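Cleavage and polyadenylation specificity factor 100 KD subunit (Methanosarcina mazei, PDB 2XR1) probably terminates transcription genome-wide as a zinc-dependent homodimeric nuclease that cuts nascent RNA at the RNA polymerase exit channel and then degrades it from the 5' end. Local coordinates at residues K167-K172 and P265-P270; E426-L431 and M450-T455; D490-R495 and V519-K524. All coordinates share one frame; numbering follows the deposited sequence.

Past the two N-terminal KH domains, helix 159-173 enters contact 1, which closes a loop of 92 residues at the start of strand 266-268. That loop holds the first strands of the metallo-beta-lactamase sheet and zinc ligands His245, His247, Asp249 and His250. Contacts 2 and 3 follow within the beta-CASP region, closing shorter loops that carry strand 445-448 and strand 506-509. The three lie in series, with none nesting or crossing. Contact 1 is remote, its centre about 31 Å from that of contact 2 and about 40 Å from that of contact 3. The latter two touch: Asp490 OD1 lies 3.1 Å from Met450 N, a probable hydrogen bond linking two loops that follow neighbouring parallel strands.

Contact 1 (K167-K172 and P265-P270); sequences KTVGRK and PVYCTP
Val169 sets its two methyls against the ring of Pro265 where helix 159-173, which follows the KH domains, meets the start of strand 266-268 of the metallo-beta-lactamase fold. This strand belongs to one sheet of that fold and runs parallel to both its neighbours, 240-242 and 308-310. The backbones stay apart, 6.9 Å between the CA atoms of Val169 and Pro265, and no hydrogen bond joins the two segments. The valine points toward the loop before the strand, and the two side chains meet at a slant. With CG1 anti to the backbone N (chi1 167°), both branches reach the proline: CG1 lies 3.9 Å from Pro265 CG, and CG2 lies 4.0 Å from Pro265 CD. Tyr267, two residues on, comes at Val169 from the opposite direction. Its CG is anti to the carbonyl carbon (chi1 -67°), and the ring runs back over Pro265, with Tyr267 CE2 3.6 Å from Pro265 CG. The phenol end thereby reaches the valine, OH standing 4.1 Å from Val169 CG1. That methyl thus meets both the proline ring and the tyrosine hydroxyl, and all three residues are buried. Ile309 and Ala240 of the flanking strands also touch both Pro265 and Tyr267, whereas Val266 between them packs on Val254 and Phe258 of helix 254-259. The tyrosine further touches Pro35 of the first KH domain, so KH domain, linking helix and nuclease fold meet here. Beyond the strand, Thr269 N-caps the following helix, and its OG1 is hydrogen-bonded to Thr272 OG1 and Gly335 O.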
ATOM      1  N   LYS B 167      20.058  20.465  10.865  1.00 47.73           N
ATOM      2  CA  LYS B 167      19.139  20.999  11.855  1.00 49.43           C
ATOM      3  C   LYS B 167      17.712  20.619  11.540  1.00 48.12           C
ATOM      4  O   LYS B 167      16.923  20.374  12.450  1.00 48.25           O
ATOM      5  CB  LYS B 167      19.194  22.512  11.910  1.00 52.99           C
ATOM      6  CG  LYS B 167      20.326  23.091  12.696  1.00 56.09           C
ATOM      7  CD  LYS B 167      20.108  24.606  12.882  1.00 61.82           C
ATOM      8  CE  LYS B 167      21.337  25.416  12.494  1.00 64.92           C
ATOM      9  NZ  LYS B 167      20.965  26.843  12.218  1.00 70.04           N
ATOM     10  N   THR B 168      17.370  20.603  10.256  1.00 46.84           N
ATOM     11  CA  THR B 168      15.976  20.376   9.846  1.00 46.31           C
ATOM     12  C   THR B 168      15.620  18.912  10.058  1.00 42.53           C
ATOM     13  O   THR B 168      14.591  18.574  10.624  1.00 42.15           O
ATOM     14  CB  THR B 168      15.709  20.865   8.362  1.00 47.08           C
ATOM     15  OG1 THR B 168      15.888  22.291   8.298  1.00 50.92           O
ATOM     16  CG2 THR B 168      14.288  20.562   7.922  1.00 45.71           C
ATOM     17  N   VAL B 169      16.502  18.059   9.591  1.00 39.98           N
ATOM     18  CA  VAL B 169      16.384  16.619   9.770  1.00 37.55           C
ATOM     19  C   VAL B 169      16.328  16.263  11.248  1.00 38.04           C
ATOM     20  O   VAL B 169      15.523  15.421  11.657  1.00 36.47           O
ATOM     21  CB  VAL B 169      17.570  15.921   9.117  1.00 35.24           C
ATOM     22  CG1 VAL B 169      17.644  14.492   9.560  1.00 32.72           C
ATOM     23  CG2 VAL B 169      17.429  16.054   7.621  1.00 34.63           C
ATOM     24  N   GLY B 170      17.192  16.920  12.032  1.00 40.27           N
ATOM     25  CA  GLY B 170      17.285  16.688  13.465  1.00 41.32           C
ATOM     26  C   GLY B 170      15.975  16.935  14.181  1.00 43.45           C
ATOM     27  O   GLY B 170      15.475  16.026  14.848  1.00 42.10           O
ATOM     28  N   ARG B 171      15.413  18.140  14.004  1.00 46.23           N
ATOM     29  CA  ARG B 171      14.138  18.534  14.625  1.00 49.35           C
ATOM     30  C   ARG B 171      12.952  17.647  14.199  1.00 48.13           C
ATOM     31  O   ARG B 171      11.998  17.447  14.933  1.00 49.31           O
ATOM     32  CB  ARG B 171      13.800  19.997  14.304  1.00 52.49           C
ATOM     33  CG  ARG B 171      14.780  20.996  14.876  1.00 56.84           C
ATOM     34  CD  ARG B 171      14.398  22.455  14.555  1.00 62.58           C
ATOM     35  NE  ARG B 171      15.615  23.269  14.422  1.00 65.69           N
ATOM     36  CZ  ARG B 171      15.964  24.303  15.177  1.00 69.49           C
ATOM     37  NH1 ARG B 171      15.176  24.744  16.154  1.00 73.69           N
ATOM     38  NH2 ARG B 171      17.116  24.932  14.916  1.00 70.26           N
ATOM     39  N   LYS B 172      13.013  17.110  13.005  1.00 46.29           N
ATOM     40  CA  LYS B 172      11.975  16.226  12.525  1.00 45.44           C
ATOM     41  C   LYS B 172      12.071  14.845  13.239  1.00 43.07           C
ATOM     42  O   LYS B 172      11.055  14.242  13.639  1.00 42.55           O
ATOM     43  CB  LYS B 172      12.129  16.127  10.993  1.00 44.48           C
ATOM     44  CG  LYS B 172      11.229  15.110  10.327  1.00 46.68           C
ATOM     45  CD  LYS B 172      10.679  15.623   8.994  1.00 50.87           C
ATOM     46  CE  LYS B 172      10.170  14.481   8.139  1.00 50.75           C
ATOM     47  NZ  LYS B 172       9.899  14.990   6.757  1.00 54.75           N
ATOM     48  N   PRO B 265      17.117  12.869   4.855  1.00 34.83           N
ATOM     49  CA  PRO B 265      18.414  12.268   4.876  1.00 33.19           C
ATOM     50  C   PRO B 265      18.496  10.950   4.118  1.00 31.68           C
ATOM     51  O   PRO B 265      17.490  10.268   3.928  1.00 31.16           O
ATOM     52  CB  PRO B 265      18.610  11.997   6.340  1.00 33.18           C
ATOM     53  CG  PRO B 265      17.237  11.727   6.840  1.00 33.25           C
ATOM     54  CD  PRO B 265      16.339  12.566   6.072  1.00 34.13           C
ATOM     55  N   VAL B 266      19.714  10.611   3.693  1.00 30.67           N
ATOM     56  CA  VAL B 266      20.035   9.322   3.146  1.00 28.29           C
ATOM     57  C   VAL B 266      21.048   8.732   4.114  1.00 27.81           C
ATOM     58  O   VAL B 266      22.094   9.352   4.355  1.00 28.99           O
ATOM     59  CB  VAL B 266      20.679   9.464   1.762  1.00 28.68           C
ATOM     60  CG1 VAL B 266      21.053   8.101   1.246  1.00 27.43           C
ATOM     61  CG2 VAL B 266      19.775  10.190   0.825  1.00 28.00           C
ATOM     62  N   TYR B 267      20.751   7.572   4.700  1.00 26.73           N
ATOM     63  CA  TYR B 267      21.652   6.961   5.710  1.00 25.92           C
ATOM     64  C   TYR B 267      22.317   5.762   5.077  1.00 25.35           C
ATOM     65  O   TYR B 267      21.631   4.940   4.482  1.00 24.07           O
ATOM     66  CB  TYR B 267      20.916   6.460   6.939  1.00 25.26           C
ATOM     67  CG  TYR B 267      20.310   7.525   7.766  1.00 24.89           C
ATOM     68  CD1 TYR B 267      21.087   8.281   8.608  1.00 27.09           C
ATOM     69  CD2 TYR B 267      18.950   7.764   7.717  1.00 25.08           C
ATOM     70  CE1 TYR B 267      20.536   9.283   9.379  1.00 28.25           C
ATOM     71  CE2 TYR B 267      18.373   8.767   8.475  1.00 27.06           C
ATOM     72  CZ  TYR B 267      19.175   9.534   9.288  1.00 27.69           C
ATOM     73  OH  TYR B 267      18.627  10.543  10.006  1.00 28.53           O
ATOM     74  N   CYS B 268      23.653   5.688   5.215  1.00 26.04           N
ATOM     75  CA  CYS B 268      24.441   4.562   4.721  1.00 25.91           C
ATOM     76  C   CYS B 268      25.775   4.531   5.416  1.00 26.56           C
ATOM     77  O   CYS B 268      26.044   5.376   6.210  1.00 27.50           O
ATOM     78  CB  CYS B 268      24.687   4.685   3.237  1.00 26.09           C
ATOM     79  SG  CYS B 268      25.693   6.108   2.892  1.00 29.03           S
ATOM     80  N   THR B 269      26.594   3.516   5.139  1.00 27.08           N
ATOM     81  CA  THR B 269      27.932   3.413   5.779  1.00 28.23           C
ATOM     82  C   THR B 269      28.854   4.400   5.121  1.00 28.30           C
ATOM     83  O   THR B 269      28.555   4.874   4.056  1.00 29.33           O
ATOM     84  CB  THR B 269      28.540   1.998   5.676  1.00 27.88           C
ATOM     85  OG1 THR B 269      28.588   1.610   4.296  1.00 28.05           O
ATOM     86  CG2 THR B 269      27.703   1.002   6.501  1.00 26.00           C
ATOM     87  N   PRO B 270      29.955   4.749   5.760  1.00 28.93           N
ATOM     88  CA  PRO B 270      30.887   5.707   5.089  1.00 29.64           C
ATOM     89  C   PRO B 270      31.424   5.254   3.731  1.00 29.89           C
ATOM     90  O   PRO B 270      31.507   6.057   2.809  1.00 31.93           O
ATOM     91  CB  PRO B 270      32.024   5.869   6.099  1.00 30.17           C
ATOM     92  CG  PRO B 270      31.400   5.542   7.422  1.00 30.54           C
ATOM     93  CD  PRO B 270      30.247   4.590   7.197  1.00 29.32           C
TER

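Contact 2 (E426-L431 and M450-T455)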
ATOM      1  N   GLU B 426      37.637  -8.933  -5.638  1.00 36.00           N
ATOM      2  CA  GLU B 426      37.937 -10.336  -5.312  1.00 37.02           C
ATOM      3  C   GLU B 426      38.735 -10.999  -6.439  1.00 36.94           C
ATOM      4  O   GLU B 426      39.687 -11.758  -6.171  1.00 37.88           O
ATOM      5  CB  GLU B 426      36.688 -11.180  -4.931  1.00 37.11           C
ATOM      6  CG  GLU B 426      36.473 -11.376  -3.375  1.00 40.90           C
ATOM      7  CD  GLU B 426      36.025 -12.844  -2.901  1.00 46.36           C
ATOM      8  OE1 GLU B 426      34.783 -13.217  -2.999  1.00 46.71           O
ATOM      9  OE2 GLU B 426      36.932 -13.587  -2.397  1.00 45.90           O
ATOM     10  N   VAL B 427      38.404 -10.686  -7.685  1.00 36.07           N
ATOM     11  CA  VAL B 427      39.167 -11.255  -8.798  1.00 36.72           C
ATOM     12  C   VAL B 427      40.620 -10.780  -8.772  1.00 37.58           C
ATOM     13  O   VAL B 427      41.529 -11.553  -8.983  1.00 38.49           O
ATOM     14  CB  VAL B 427      38.545 -10.944 -10.174  1.00 36.62           C
ATOM     15  CG1 VAL B 427      39.443 -11.448 -11.295  1.00 37.04           C
ATOM     16  CG2 VAL B 427      37.208 -11.559 -10.297  1.00 34.28           C
ATOM     17  N   MET B 428      40.835  -9.509  -8.490  1.00 38.15           N
ATOM     18  CA  MET B 428      42.212  -8.945  -8.430  1.00 39.49           C
ATOM     19  C   MET B 428      43.045  -9.626  -7.367  1.00 39.99           C
ATOM     20  O   MET B 428      44.196  -9.874  -7.572  1.00 41.21           O
ATOM     21  CB  MET B 428      42.176  -7.439  -8.146  1.00 39.24           C
ATOM     22  CG  MET B 428      41.538  -6.615  -9.252  1.00 39.19           C
ATOM     23  SD  MET B 428      41.095  -4.938  -8.736  1.00 40.22           S
ATOM     24  CE  MET B 428      42.762  -4.337  -8.303  1.00 36.94           C
ATOM     25  N   ILE B 429      42.455  -9.936  -6.219  1.00 40.06           N
ATOM     26  CA  ILE B 429      43.226 -10.557  -5.141  1.00 41.40           C
ATOM     27  C   ILE B 429      43.677 -11.942  -5.535  1.00 42.16           C
ATOM     28  O   ILE B 429      44.782 -12.348  -5.203  1.00 44.35           O
ATOM     29  CB  ILE B 429      42.440 -10.647  -3.825  1.00 40.87           C
ATOM     30  CG1 ILE B 429      42.376  -9.267  -3.188  1.00 41.06           C
ATOM     31  CG2 ILE B 429      43.135 -11.610  -2.836  1.00 41.60           C
ATOM     32  CD1 ILE B 429      41.294  -9.169  -2.161  1.00 40.85           C
ATOM     33  N   VAL B 430      42.833 -12.656  -6.257  1.00 41.23           N
ATOM     34  CA  VAL B 430      43.189 -13.968  -6.740  1.00 41.87           C
ATOM     35  C   VAL B 430      44.305 -13.877  -7.786  1.00 43.58           C
ATOM     36  O   VAL B 430      45.283 -14.635  -7.719  1.00 44.60           O
ATOM     37  CB  VAL B 430      41.938 -14.720  -7.235  1.00 40.49           C
ATOM     38  CG1 VAL B 430      42.313 -15.901  -8.087  1.00 41.93           C
ATOM     39  CG2 VAL B 430      41.139 -15.170  -6.038  1.00 39.43           C
ATOM     40  N   LEU B 431      44.171 -12.940  -8.724  1.00 43.69           N
ATOM     41  CA  LEU B 431      45.131 -12.818  -9.830  1.00 45.46           C
ATOM     42  C   LEU B 431      46.518 -12.420  -9.333  1.00 47.51           C
ATOM     43  O   LEU B 431      47.494 -13.084  -9.645  1.00 49.73           O
ATOM     44  CB  LEU B 431      44.635 -11.830 -10.880  1.00 44.78           C
ATOM     45  CG  LEU B 431      43.405 -12.299 -11.659  1.00 43.36           C
ATOM     46  CD1 LEU B 431      42.780 -11.157 -12.386  1.00 43.59           C
ATOM     47  CD2 LEU B 431      43.749 -13.388 -12.644  1.00 44.32           C
ATOM     48  N   MET B 450      36.390   2.569 -13.927  1.00 45.05           N
ATOM     49  CA  MET B 450      36.262   2.946 -12.499  1.00 44.28           C
ATOM     50  C   MET B 450      36.618   1.865 -11.466  1.00 42.28           C
ATOM     51  O   MET B 450      36.535   2.105 -10.254  1.00 41.16           O
ATOM     52  CB  MET B 450      34.888   3.550 -12.149  1.00 44.33           C
ATOM     53  CG  MET B 450      34.379   4.647 -13.063  1.00 47.85           C
ATOM     54  SD  MET B 450      35.389   6.103 -13.076  1.00 55.94           S
ATOM     55  CE  MET B 450      34.277   7.249 -12.211  1.00 56.29           C
ATOM     56  N   ILE B 451      37.069   0.707 -11.925  1.00 41.84           N
ATOM     57  CA  ILE B 451      37.490  -0.340 -11.012  1.00 40.64           C
ATOM     58  C   ILE B 451      38.579   0.152 -10.099  1.00 40.92           C
ATOM     59  O   ILE B 451      38.511  -0.038  -8.877  1.00 40.14           O
ATOM     60  CB  ILE B 451      37.993  -1.577 -11.751  1.00 40.89           C
ATOM     61  CG1 ILE B 451      36.811  -2.293 -12.394  1.00 40.46           C
ATOM     62  CG2 ILE B 451      38.708  -2.515 -10.801  1.00 39.54           C
ATOM     63  CD1 ILE B 451      37.245  -3.405 -13.269  1.00 42.38           C
ATOM     64  N   TRP B 452      39.586   0.776 -10.692  1.00 42.43           N
ATOM     65  CA  TRP B 452      40.758   1.216  -9.955  1.00 43.15           C
ATOM     66  C   TRP B 452      40.455   2.290  -8.897  1.00 42.93           C
ATOM     67  O   TRP B 452      40.895   2.204  -7.757  1.00 42.88           O
ATOM     68  CB  TRP B 452      41.777   1.760 -10.937  1.00 45.69           C
ATOM     69  CG  TRP B 452      43.038   2.192 -10.297  1.00 48.32           C
ATOM     70  CD1 TRP B 452      43.546   3.432 -10.271  1.00 50.38           C
ATOM     71  CD2 TRP B 452      43.935   1.360  -9.554  1.00 50.44           C
ATOM     72  NE1 TRP B 452      44.724   3.439  -9.585  1.00 53.35           N
ATOM     73  CE2 TRP B 452      44.982   2.178  -9.117  1.00 52.57           C
ATOM     74  CE3 TRP B 452      43.940  -0.006  -9.208  1.00 49.88           C
ATOM     75  CZ2 TRP B 452      46.059   1.691  -8.360  1.00 54.59           C
ATOM     76  CZ3 TRP B 452      44.997  -0.497  -8.453  1.00 51.10           C
ATOM     77  CH2 TRP B 452      46.050   0.359  -8.036  1.00 54.39           C
ATOM     78  N   GLU B 453      39.728   3.325  -9.284  1.00 43.22           N
ATOM     79  CA  GLU B 453      39.252   4.323  -8.334  1.00 42.79           C
ATOM     80  C   GLU B 453      38.391   3.692  -7.230  1.00 40.88           C
ATOM     81  O   GLU B 453      38.490   4.086  -6.050  1.00 40.48           O
ATOM     82  CB  GLU B 453      38.482   5.402  -9.086  1.00 43.99           C
ATOM     83  CG  GLU B 453      37.900   6.536  -8.239  1.00 45.34           C
ATOM     84  CD  GLU B 453      38.900   7.220  -7.347  1.00 46.68           C
ATOM     85  OE1 GLU B 453      39.997   7.641  -7.845  1.00 49.56           O
ATOM     86  OE2 GLU B 453      38.564   7.339  -6.149  1.00 43.46           O
ATOM     87  N   ALA B 454      37.576   2.693  -7.587  1.00 39.63           N
ATOM     88  CA  ALA B 454      36.768   1.962  -6.584  1.00 38.06           C
ATOM     89  C   ALA B 454      37.660   1.228  -5.601  1.00 37.86           C
ATOM     90  O   ALA B 454      37.345   1.110  -4.422  1.00 37.25           O
ATOM     91  CB  ALA B 454      35.846   1.011  -7.235  1.00 36.94           C
ATOM     92  N   THR B 455      38.794   0.758  -6.092  1.00 38.63           N
ATOM     93  CA  THR B 455      39.725   0.010  -5.276  1.00 38.41           C
ATOM     94  C   THR B 455      40.451   0.946  -4.362  1.00 39.16           C
ATOM     95  O   THR B 455      40.649   0.630  -3.211  1.00 40.08           O
ATOM     96  CB  THR B 455      40.738  -0.759  -6.166  1.00 39.22           C
ATOM     97  OG1 THR B 455      40.016  -1.651  -7.050  1.00 38.63           O
ATOM     98  CG2 THR B 455      41.693  -1.547  -5.302  1.00 38.57           C
TER
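Met428 and Thr455 mark the nearest approach of the backbones, 9.8 Å between CA atoms, where helices 426-431 and 451-455 lie almost perpendicular (88°) with axes 12.4 Å apart. Met428 reaches across the gap and makes all the contacts. Its thioether meets Thr455 tip to tip, SD 3.8 Å from OG1, and slides past Ile451 in the reverse sense, SD 4.0 Å from CG2. A bend at chi3 (61°) carries the terminal methyl to the rim of the Trp452 indole, where CE lies near the ring plane, 4.4 Å from CZ3. The threonine hydroxyl is held within its own helix: Thr455 OG1 donates to Ile451 O at 2.9 Å from above the carbonyl plane, 42° out of it. That carbonyl also accepts from Thr455 N, while Gln425 NE2 is hydrogen-bonded to the hydroxyl. Leu508 of strand 506-509 touches both Met428 and Ile451. Helix 423-436 is the connection from strand 414-417 to strand 445-448, a beta-alpha-beta crossover of the parallel beta-CASP sheet with strand 506-509 lying between the two strands, and Ile451 begins the next helix about 11 Å, side chain to side chain, from the zinc ligand His247.

Contact 3 (D490-R495 and V519-K524); sequences DSHEAR and VMEYFK
Arg495 and Tyr522 form the close, buried half of this contact, and their CA atoms are the nearest across it. The arginine's aliphatic stem lies across the end of the phenol at about a right angle, CG 3.5 Å from Tyr522 OH and 3.7 Å from Tyr522 CZ. CG anti to the backbone N sends the stem toward helix 518-526, and a bend at chi3 (-51°) then turns the guanidinium back beside its own helix. There the guanidinium stands 87° to the tyrosine ring, with the hydroxyl at its edge, and Ser491 O lies above one face, displaced toward its rim. The polar ends are fixed by a shared partner: Asp448 OD2 takes a salt bridge from Arg495 NE and is hydrogen-bonded to Tyr522 OH. Asp448 is the last residue of strand 445-448, so the pair gathers at the C-terminal end of a strand in the parallel beta-CASP sheet. Tyr522 lies on Ile507 and Ala509 of strand 506-509, next to 445-448. Toward solvent the contact slackens. Glu521 crosses Arg495 with its carboxylate carbon CD 4.0 Å from Arg495 CD, and OE1 stands 4.1 Å from NH1, well out of the guanidinium plane. No N-H points at that oxygen, so the opposite charges, too far apart for a salt bridge, probably attract only weakly. The exposed His492 ring turns its edge to the same carboxylate, nearly coplanar with it (26°), CD2 3.9 Å from OE2. Just before His492, Ser491 N-caps the helix, OG accepting from Ala494 N at 2.9 Å.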
ATOM      1  N   ASP B 490      41.519   4.387 -18.168  1.00 66.23           N
ATOM      2  CA  ASP B 490      40.190   5.016 -18.282  1.00 67.29           C
ATOM      3  C   ASP B 490      40.196   6.076 -19.403  1.00 72.01           C
ATOM      4  O   ASP B 490      39.140   6.376 -19.989  1.00 73.29           O
ATOM      5  CB  ASP B 490      39.691   5.543 -16.919  1.00 65.96           C
ATOM      6  CG  ASP B 490      39.370   4.400 -15.904  1.00 63.33           C
ATOM      7  OD1 ASP B 490      38.383   3.638 -16.100  1.00 60.26           O
ATOM      8  OD2 ASP B 490      40.121   4.275 -14.896  1.00 64.65           O
ATOM      9  N   SER B 491      41.377   6.617 -19.726  1.00 74.71           N
ATOM     10  CA  SER B 491      41.596   7.156 -21.061  1.00 78.90           C
ATOM     11  C   SER B 491      41.027   6.194 -22.118  1.00 78.44           C
ATOM     12  O   SER B 491      41.247   4.983 -22.058  1.00 75.77           O
ATOM     13  CB  SER B 491      43.080   7.328 -21.341  1.00 81.37           C
ATOM     14  OG  SER B 491      43.301   7.503 -22.732  1.00 85.57           O
ATOM     15  N   HIS B 492      40.282   6.744 -23.071  1.00 81.12           N
ATOM     16  CA  HIS B 492      39.916   6.026 -24.293  1.00 81.97           C
ATOM     17  C   HIS B 492      41.150   5.817 -25.196  1.00 84.53           C
ATOM     18  O   HIS B 492      41.281   4.790 -25.864  1.00 83.98           O
ATOM     19  CB  HIS B 492      38.822   6.794 -25.051  1.00 85.50           C
ATOM     20  CG  HIS B 492      38.784   6.496 -26.519  1.00 89.47           C
ATOM     21  ND1 HIS B 492      39.397   7.300 -27.457  1.00 94.45           N
ATOM     22  CD2 HIS B 492      38.228   5.467 -27.207  1.00 89.09           C
ATOM     23  CE1 HIS B 492      39.203   6.790 -28.662  1.00 97.24           C
ATOM     24  NE2 HIS B 492      38.498   5.679 -28.539  1.00 93.71           N
ATOM     25  N   GLU B 493      42.051   6.794 -25.217  1.00 87.36           N
ATOM     26  CA  GLU B 493      43.295   6.649 -25.974  1.00 90.31           C
ATOM     27  C   GLU B 493      44.110   5.424 -25.506  1.00 86.69           C
ATOM     28  O   GLU B 493      44.712   4.727 -26.314  1.00 88.36           O
ATOM     29  CB  GLU B 493      44.161   7.909 -25.868  1.00 94.15           C
ATOM     30  CG  GLU B 493      43.473   9.251 -26.236  1.00 98.39           C
ATOM     31  CD  GLU B 493      43.444   9.547 -27.734  1.00104.02           C
ATOM     32  OE1 GLU B 493      42.665   8.888 -28.465  1.00103.36           O
ATOM     33  OE2 GLU B 493      44.198  10.458 -28.175  1.00109.45           O
ATOM     34  N   ALA B 494      44.125   5.172 -24.205  1.00 82.37           N
ATOM     35  CA  ALA B 494      44.844   4.027 -23.631  1.00 79.16           C
ATOM     36  C   ALA B 494      44.177   2.689 -23.987  1.00 76.39           C
ATOM     37  O   ALA B 494      44.861   1.697 -24.247  1.00 76.05           O
ATOM     38  CB  ALA B 494      44.934   4.172 -22.095  1.00 75.73           C
ATOM     39  N   ARG B 495      42.843   2.676 -23.963  1.00 74.32           N
ATOM     40  CA  ARG B 495      42.045   1.516 -24.378  1.00 72.25           C
ATOM     41  C   ARG B 495      42.441   0.996 -25.763  1.00 75.29           C
ATOM     42  O   ARG B 495      42.646  -0.203 -25.952  1.00 73.83           O
ATOM     43  CB  ARG B 495      40.556   1.882 -24.384  1.00 71.55           C
ATOM     44  CG  ARG B 495      39.634   0.701 -24.552  1.00 69.33           C
ATOM     45  CD  ARG B 495      38.201   1.012 -24.126  1.00 67.85           C
ATOM     46  NE  ARG B 495      38.130   1.594 -22.791  1.00 65.79           N
ATOM     47  CZ  ARG B 495      37.729   2.831 -22.498  1.00 67.55           C
ATOM     48  NH1 ARG B 495      37.333   3.666 -23.441  1.00 70.08           N
ATOM     49  NH2 ARG B 495      37.707   3.227 -21.226  1.00 67.16           N
ATOM     50  N   VAL B 519      33.814  -2.934 -21.597  1.00 52.81           N
ATOM     51  CA  VAL B 519      33.940  -4.369 -21.866  1.00 51.43           C
ATOM     52  C   VAL B 519      33.334  -4.731 -23.234  1.00 54.32           C
ATOM     53  O   VAL B 519      33.700  -5.720 -23.865  1.00 53.78           O
ATOM     54  CB  VAL B 519      33.336  -5.244 -20.729  1.00 47.99           C
ATOM     55  CG1 VAL B 519      31.814  -5.299 -20.791  1.00 47.62           C
ATOM     56  CG2 VAL B 519      33.922  -6.639 -20.771  1.00 46.68           C
ATOM     57  N   MET B 520      32.394  -3.915 -23.678  1.00 56.82           N
ATOM     58  CA  MET B 520      31.820  -4.084 -24.991  1.00 60.57           C
ATOM     59  C   MET B 520      32.794  -3.691 -26.116  1.00 63.88           C
ATOM     60  O   MET B 520      32.798  -4.316 -27.175  1.00 65.83           O
ATOM     61  CB  MET B 520      30.493  -3.334 -25.078  1.00 62.53           C
ATOM     62  CG  MET B 520      29.384  -3.962 -24.215  1.00 61.27           C
ATOM     63  SD  MET B 520      29.132  -5.736 -24.556  1.00 65.51           S
ATOM     64  CE  MET B 520      30.281  -6.473 -23.408  1.00 59.50           C
ATOM     65  N   GLU B 521      33.633  -2.694 -25.875  1.00 64.27           N
ATOM     66  CA  GLU B 521      34.691  -2.368 -26.825  1.00 67.95           C
ATOM     67  C   GLU B 521      35.692  -3.522 -26.889  1.00 66.58           C
ATOM     68  O   GLU B 521      36.042  -3.977 -27.965  1.00 69.32           O
ATOM     69  CB  GLU B 521      35.395  -1.040 -26.476  1.00 69.23           C
ATOM     70  CG  GLU B 521      34.991   0.150 -27.360  1.00 74.71           C
ATOM     71  CD  GLU B 521      35.119   1.503 -26.645  1.00 77.03           C
ATOM     72  OE1 GLU B 521      34.508   1.643 -25.561  1.00 76.40           O
ATOM     73  OE2 GLU B 521      35.806   2.432 -27.151  1.00 80.48           O
ATOM     74  N   TYR B 522      36.139  -4.000 -25.733  1.00 62.73           N
ATOM     75  CA  TYR B 522      37.057  -5.138 -25.681  1.00 61.47           C
ATOM     76  C   TYR B 522      36.477  -6.367 -26.350  1.00 62.01           C
ATOM     77  O   TYR B 522      37.194  -7.123 -27.017  1.00 64.09           O
ATOM     78  CB  TYR B 522      37.410  -5.485 -24.241  1.00 57.38           C
ATOM     79  CG  TYR B 522      38.220  -4.413 -23.599  1.00 57.01           C
ATOM     80  CD1 TYR B 522      39.515  -4.142 -24.035  1.00 57.59           C
ATOM     81  CD2 TYR B 522      37.692  -3.634 -22.573  1.00 55.16           C
ATOM     82  CE1 TYR B 522      40.265  -3.138 -23.457  1.00 55.86           C
ATOM     83  CE2 TYR B 522      38.448  -2.610 -22.000  1.00 54.21           C
ATOM     84  CZ  TYR B 522      39.722  -2.373 -22.461  1.00 53.57           C
ATOM     85  OH  TYR B 522      40.459  -1.381 -21.892  1.00 54.96           O
ATOM     86  N   PHE B 523      35.177  -6.552 -26.176  1.00 60.80           N
ATOM     87  CA  PHE B 523      34.467  -7.712 -26.701  1.00 61.06           C
ATOM     88  C   PHE B 523      34.260  -7.557 -28.205  1.00 65.80           C
ATOM     89  O   PHE B 523      34.477  -8.496 -28.973  1.00 67.51           O
ATOM     90  CB  PHE B 523      33.134  -7.864 -25.942  1.00 58.79           C
ATOM     91  CG  PHE B 523      32.166  -8.813 -26.559  1.00 59.16           C
ATOM     92  CD1 PHE B 523      32.173 -10.137 -26.218  1.00 57.41           C
ATOM     93  CD2 PHE B 523      31.222  -8.366 -27.471  1.00 62.68           C
ATOM     94  CE1 PHE B 523      31.259 -11.014 -26.789  1.00 58.92           C
ATOM     95  CE2 PHE B 523      30.310  -9.240 -28.047  1.00 64.10           C
ATOM     96  CZ  PHE B 523      30.330 -10.556 -27.709  1.00 61.83           C
ATOM     97  N   LYS B 524      33.862  -6.363 -28.628  1.00 68.16           N
ATOM     98  CA  LYS B 524      33.629  -6.113 -30.039  1.00 72.83           C
ATOM     99  C   LYS B 524      34.860  -6.490 -30.846  1.00 75.59           C
ATOM    100  O   LYS B 524      34.737  -6.856 -32.015  1.00 79.80           O
ATOM    101  CB  LYS B 524      33.236  -4.662 -30.282  1.00 74.97           C
TER